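Local atomic coordinates of glycoside Hydrolase (Bacteroides uniformis, PDB entry 5TA0), a protein that probably hydrolyses the beta-1,4 linkages of agarose as a family 86 glycoside hydrolase of an intestinal Bacteroides. Residues A[198-204]-A[240-246]. Sequence-based numbering, arbitrary orientation. Where two conformers were deposited one is given.
Sequences CEVINEP and MKVGGYC. With GAL (beta-D-galactopyranose), chain C; AAL (3,6-anhydro-alpha-L-galactopyranose), chain B.
Cys198 and Glu199 pair with Val242 and Gly243 as neighbouring parallel strands in the eight-stranded barrel of a (beta/alpha)8 hydrolase, the fourth and fifth strands in barrel order. The ladder begins with Cys198 N bonded to Lys241 O at 2.9 Å; Cys198 O then accepts Gly243 N, and Gly243 O receives Val200 N at 3.0 Å. On the helix-facing side, Val200 CG2 lies against Val242 CG1 (3.6 Å), the two side chains crossing at a slant, with Val200 also resting on His226 of helix 219-236. Glu199 points into the barrel, where Arg83, Ser324 and Thr279 hold its carboxylate.

At Val200 the 198-204 segment turns a corner, and the two segments rejoin where Glu203 N donates to Cys246 O (3.0 Å). Cys246 CB lies 3.2 Å from Ile201 O. A cis peptide precedes Tyr245, whose carbonyl oxygen sits 3.1 Å from Pro204 CD, while Pro204 CG approaches the ring obliquely.

The Asn202-Glu203 pair matches the Asn-Glu at the C-terminal end of the fourth strand in clan GH-A enzymes, where the glutamate is the general acid/base, so Glu203 probably has that role here. With CG anti to its carbonyl carbon (chi1 -60°) and the chain extended beyond it, the carboxylate reaches the sugar, while His281 bonds OE2. Shortened to an alanine, this position would probably leave His281 without that partner and the linkage without a carboxylate beside it. Glu203 OE1 lies 2.8 Å from O2 of the galactose and 3.3 Å from O4 of the anhydrogalactose, the bridging oxygen bonded to galactose C1.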
loop_
_atom_site.group_PDB
_atom_site.type_symbol
_atom_site.label_atom_id
_atom_site.label_comp_id
_atom_site.label_asym_id
_atom_site.label_seq_id
_atom_site.Cartn_x
_atom_site.Cartn_y
_atom_site.Cartn_z
ATOM N N CYS A 198 10.110 4.067 -11.463
ATOM C CA CYS A 198 9.341 4.786 -12.480
ATOM C C CYS A 198 8.068 4.038 -12.791
ATOM O O CYS A 198 8.058 3.043 -13.519
ATOM C CB CYS A 198 10.179 5.005 -13.736
ATOM S SG CYS A 198 11.554 6.156 -13.505
ATOM N N GLU A 199 6.966 4.562 -12.275
ATOM C CA GLU A 199 5.661 4.104 -12.707
ATOM C C GLU A 199 5.398 4.696 -14.080
ATOM O O GLU A 199 5.816 5.801 -14.376
ATOM C CB GLU A 199 4.569 4.552 -11.736
ATOM C CG GLU A 199 4.684 4.051 -10.295
ATOM C CD GLU A 199 3.599 4.665 -9.418
ATOM O OE1 GLU A 199 3.531 5.909 -9.321
ATOM O OE2 GLU A 199 2.768 3.870 -8.877
ATOM N N VAL A 200 4.685 3.950 -14.915
ATOM C CA VAL A 200 4.417 4.432 -16.277
ATOM C C VAL A 200 3.417 5.593 -16.275
ATOM O O VAL A 200 3.676 6.681 -16.817
ATOM C CB VAL A 200 3.953 3.264 -17.181
ATOM C CG1 VAL A 200 3.417 3.759 -18.524
ATOM C CG2 VAL A 200 5.122 2.287 -17.389
ATOM N N ILE A 201 2.254 5.346 -15.684
ATOM C CA ILE A 201 1.129 6.293 -15.829
ATOM C C ILE A 201 0.136 6.135 -14.695
ATOM O O ILE A 201 -0.213 5.013 -14.310
ATOM C CB ILE A 201 0.484 6.141 -17.233
ATOM C CG1 ILE A 201 -0.499 7.271 -17.548
ATOM C CG2 ILE A 201 -0.145 4.764 -17.409
ATOM C CD1 ILE A 201 -0.997 7.234 -18.955
ATOM N N ASN A 202 -0.341 7.251 -14.161
ATOM C CA ASN A 202 -1.238 7.232 -13.010
ATOM C C ASN A 202 -2.697 6.910 -13.364
ATOM O O ASN A 202 -3.290 7.589 -14.208
ATOM C CB ASN A 202 -1.194 8.604 -12.338
ATOM C CG ASN A 202 -1.934 8.648 -11.032
ATOM O OD1 ASN A 202 -1.532 8.022 -10.062
ATOM N ND2 ASN A 202 -3.031 9.422 -10.982
ATOM N N GLU A 203 -3.280 5.871 -12.744
ATOM C CA GLU A 203 -4.726 5.579 -12.820
ATOM C C GLU A 203 -5.300 5.673 -14.240
ATOM O O GLU A 203 -6.270 6.390 -14.513
ATOM C CB GLU A 203 -5.472 6.498 -11.849
ATOM C CG GLU A 203 -5.017 6.299 -10.407
ATOM C CD GLU A 203 -5.846 6.993 -9.359
ATOM O OE1 GLU A 203 -6.574 7.936 -9.710
ATOM O OE2 GLU A 203 -5.692 6.604 -8.170
ATOM N N PRO A 204 -4.720 4.903 -15.171
ATOM C CA PRO A 204 -5.090 5.074 -16.565
ATOM C C PRO A 204 -6.475 4.602 -16.956
ATOM O O PRO A 204 -7.097 5.233 -17.814
ATOM C CB PRO A 204 -4.003 4.313 -17.320
ATOM C CG PRO A 204 -3.556 3.242 -16.349
ATOM C CD PRO A 204 -3.605 3.954 -15.011
ATOM N N MET A 240 17.010 1.598 -14.718
ATOM C CA MET A 240 15.810 2.103 -14.061
ATOM C C MET A 240 14.805 0.915 -13.927
ATOM O O MET A 240 14.833 -0.037 -14.745
ATOM C CB MET A 240 15.234 3.284 -14.868
ATOM C CG MET A 240 14.051 3.974 -14.216
ATOM S SD MET A 240 14.441 4.423 -12.527
ATOM C CE MET A 240 15.707 5.651 -12.850
ATOM N N LYS A 241 14.024 0.903 -12.839
ATOM C CA LYS A 241 12.900 -0.001 -12.583
ATOM C C LYS A 241 11.625 0.671 -13.085
ATOM O O LYS A 241 11.379 1.846 -12.759
ATOM C CB LYS A 241 12.770 -0.286 -11.082
ATOM C CG LYS A 241 13.886 -1.079 -10.448
ATOM C CD LYS A 241 13.591 -1.205 -8.959
ATOM C CE LYS A 241 14.697 -1.905 -8.180
ATOM N NZ LYS A 241 14.424 -1.869 -6.706
ATOM N N VAL A 242 10.847 -0.068 -13.873
ATOM C CA VAL A 242 9.579 0.429 -14.437
ATOM C C VAL A 242 8.436 -0.477 -13.978
ATOM O O VAL A 242 8.595 -1.705 -13.914
ATOM C CB VAL A 242 9.666 0.488 -15.971
ATOM C CG1 VAL A 242 8.365 1.004 -16.590
ATOM C CG2 VAL A 242 10.841 1.372 -16.390
ATOM N N GLY A 243 7.277 0.124 -13.688
ATOM C CA GLY A 243 6.141 -0.639 -13.216
ATOM C C GLY A 243 4.795 -0.079 -13.663
ATOM O O GLY A 243 4.687 1.015 -14.200
ATOM N N GLY A 244 3.761 -0.878 -13.382
ATOM C CA GLY A 244 2.392 -0.523 -13.763
ATOM C C GLY A 244 1.391 -1.463 -13.122
ATOM O O GLY A 244 1.786 -2.382 -12.399
ATOM N N TYR A 245 0.097 -1.266 -13.358
ATOM C CA TYR A 245 -0.456 -0.184 -14.170
ATOM C C TYR A 245 -1.011 0.969 -13.353
ATOM O O TYR A 245 -1.626 1.858 -13.911
ATOM C CB TYR A 245 -1.439 -0.680 -15.231
ATOM C CG TYR A 245 -2.808 -1.185 -14.799
ATOM C CD1 TYR A 245 -3.882 -0.316 -14.607
ATOM C CD2 TYR A 245 -3.057 -2.549 -14.671
ATOM C CE1 TYR A 245 -5.149 -0.810 -14.290
ATOM C CE2 TYR A 245 -4.309 -3.027 -14.347
ATOM C CZ TYR A 245 -5.354 -2.159 -14.177
ATOM O OH TYR A 245 -6.595 -2.664 -13.880
ATOM N N CYS A 246 -0.744 0.972 -12.036
ATOM C CA CYS A 246 -1.072 2.074 -11.123
ATOM C C CYS A 246 -2.580 2.238 -11.018
ATOM O O CYS A 246 -3.140 3.303 -11.265
ATOM C CB CYS A 246 -0.337 3.347 -11.536
ATOM S SG CYS A 246 -0.311 4.637 -10.312
HETATM C C1 GAL C . -7.393 10.886 -7.112
HETATM C C2 GAL C . -6.030 10.944 -7.785
HETATM C C3 GAL C . -5.043 11.885 -7.118
HETATM C C4 GAL C . -5.701 13.126 -6.526
HETATM C C5 GAL C . -6.960 12.813 -5.766
HETATM C C6 GAL C . -7.692 14.033 -5.175
HETATM O O2 GAL C . -5.443 9.650 -7.778
HETATM O O3 GAL C . -4.169 12.258 -8.195
HETATM O O4 GAL C . -6.006 14.021 -7.612
HETATM O O5 GAL C . -7.834 12.185 -6.703
HETATM O O6 GAL C . -6.916 14.741 -4.192
HETATM C C1 AAL B . -12.410 9.731 -8.172
HETATM C C2 AAL B . -11.849 11.152 -8.211
HETATM C C3 AAL B . -10.415 11.079 -8.672
HETATM C C4 AAL B . -9.586 10.244 -7.736
HETATM C C5 AAL B . -10.110 8.888 -8.117
HETATM C C6 AAL B . -10.067 8.955 -9.624
HETATM O O2 AAL B . -11.905 11.762 -6.914
HETATM O O3 AAL B . -10.367 10.340 -9.909
HETATM O O4 AAL B . -8.236 10.338 -8.128
HETATM O O5 AAL B . -11.452 8.803 -7.632
#